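Side-chain contact in SAP-like pentraxin (Limulus polyphemus, PDB 3FLP), which binds two calcium ions per subunit and probably acts as a calcium-dependent sugar-binding lectin in ring-shaped assemblies of the pentraxin family: residues V2-R5 / D6-I9. Sequence-based numbering, arbitrary orientation.
Sequences VDIR and DVKI
D3 grips the turn with both its main chain and its side chain: its carbonyl O accepts D6 N across the contact, and its carboxylate OD2 takes two N-H groups of R5, from N and NE, on opposite faces of the carboxylate plane. The bond from R5 N to D3 OD2, 3.0 Å, makes an Asx turn, which overlaps the short 3-10 segment just before strand 7-11 of the pentraxin fold. D6 N donates to D3 O at 3.0 Å, and V7 N donates to I4 O at 3.3 Å. These two bonds close the 3-10 turn. R5 N meets OD2 on the anti side of the carboxylate. R5 then folds back and forms a side-on salt bridge with the same carboxylate, NE to OD2 and NH2 to OD1. R5 NE comes to D3 OD2 on the syn side at 2.7 Å, tilted out of the carboxylate plane, while D3 lies in the guanidinium plane. R5 NH2 donates to D3 OD1 from above the carboxylate plane. The bend at chi3 of R5 (-64°) brings the guanidinium edge to D3, and R5 NH1 goes on to the carbonyl of R188. These bonds probably hold the D3 carboxylate in its ionised form. D6 lies beside the turn, its OD2 3.8 Å from D3 CB, while its OD1 forms a salt bridge with R188. The two carboxylates thus have separate arginine partners. I4 and V7 build an apolar patch with M197. In the assembly, I4 packs on V7 of a neighbouring subunit, and V7 on its I4. Within the chain, I4 CG1 stands 4.4 Å from V7 CG2, and V7 CG2 also lies 3.5 Å from I4 O.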
loop_
_atom_site.group_PDB
_atom_site.type_symbol
_atom_site.label_atom_id
_atom_site.label_comp_id
_atom_site.label_asym_id
_atom_site.label_seq_id
_atom_site.Cartn_x
_atom_site.Cartn_y
_atom_site.Cartn_z
ATOM N N VAL A 2 -1.119 -22.218 -15.525
ATOM C CA VAL A 2 -0.029 -23.016 -16.076
ATOM C C VAL A 2 0.886 -22.173 -16.964
ATOM O O VAL A 2 0.432 -21.529 -17.907
ATOM C CB VAL A 2 -0.578 -24.192 -16.907
ATOM C CG1 VAL A 2 0.554 -25.113 -17.323
ATOM C CG2 VAL A 2 -1.604 -24.944 -16.102
ATOM N N ASP A 3 2.179 -22.191 -16.657
ATOM C CA ASP A 3 3.173 -21.428 -17.411
ATOM C C ASP A 3 3.589 -22.182 -18.679
ATOM O O ASP A 3 3.742 -23.404 -18.668
ATOM C CB ASP A 3 4.405 -21.204 -16.529
ATOM C CG ASP A 3 5.294 -20.087 -17.039
ATOM O OD1 ASP A 3 5.092 -18.924 -16.625
ATOM O OD2 ASP A 3 6.194 -20.369 -17.859
ATOM N N ILE A 4 3.796 -21.442 -19.761
ATOM C CA ILE A 4 4.193 -22.031 -21.029
ATOM C C ILE A 4 5.525 -22.784 -20.947
ATOM O O ILE A 4 5.786 -23.691 -21.741
ATOM C CB ILE A 4 4.287 -20.951 -22.120
ATOM C CG1 ILE A 4 3.781 -21.522 -23.441
ATOM C CG2 ILE A 4 5.732 -20.446 -22.259
ATOM C CD1 ILE A 4 3.580 -20.470 -24.509
ATOM N N ARG A 5 6.362 -22.412 -19.983
ATOM C CA ARG A 5 7.648 -23.071 -19.812
ATOM C C ARG A 5 7.506 -24.491 -19.273
ATOM O O ARG A 5 8.450 -25.270 -19.335
ATOM C CB ARG A 5 8.560 -22.240 -18.898
ATOM C CG ARG A 5 9.196 -21.051 -19.619
ATOM C CD ARG A 5 9.747 -19.993 -18.664
ATOM N NE ARG A 5 8.679 -19.386 -17.875
ATOM C CZ ARG A 5 8.824 -18.317 -17.094
ATOM N NH1 ARG A 5 10.005 -17.714 -16.987
ATOM N NH2 ARG A 5 7.780 -17.854 -16.417
ATOM N N ASP A 6 6.325 -24.832 -18.763
ATOM C CA ASP A 6 6.089 -26.169 -18.227
ATOM C C ASP A 6 5.418 -27.111 -19.231
ATOM O O ASP A 6 5.080 -28.249 -18.887
ATOM C CB ASP A 6 5.242 -26.108 -16.937
ATOM C CG ASP A 6 5.999 -25.498 -15.749
ATOM O OD1 ASP A 6 7.145 -25.920 -15.471
ATOM O OD2 ASP A 6 5.442 -24.606 -15.080
ATOM N N VAL A 7 5.200 -26.644 -20.459
ATOM C CA VAL A 7 4.605 -27.501 -21.487
ATOM C C VAL A 7 5.657 -28.568 -21.767
ATOM O O VAL A 7 6.854 -28.278 -21.760
ATOM C CB VAL A 7 4.310 -26.712 -22.794
ATOM C CG1 VAL A 7 4.048 -27.674 -23.964
ATOM C CG2 VAL A 7 3.105 -25.811 -22.585
ATOM N N LYS A 8 5.228 -29.802 -21.991
ATOM C CA LYS A 8 6.186 -30.857 -22.262
ATOM C C LYS A 8 5.808 -31.635 -23.519
ATOM O O LYS A 8 4.658 -31.617 -23.967
ATOM C CB LYS A 8 6.278 -31.820 -21.066
ATOM C CG LYS A 8 5.131 -32.817 -20.984
ATOM C CD LYS A 8 5.304 -33.799 -19.830
ATOM C CE LYS A 8 4.085 -34.711 -19.717
ATOM N NZ LYS A 8 4.212 -35.665 -18.583
ATOM N N ILE A 9 6.795 -32.314 -24.087
ATOM C CA ILE A 9 6.587 -33.125 -25.275
ATOM C C ILE A 9 7.063 -34.526 -24.924
ATOM O O ILE A 9 8.157 -34.697 -24.380
ATOM C CB ILE A 9 7.432 -32.621 -26.477
ATOM C CG1 ILE A 9 7.010 -31.199 -26.872
ATOM C CG2 ILE A 9 7.287 -33.585 -27.648
ATOM C CD1 ILE A 9 5.622 -31.102 -27.445
#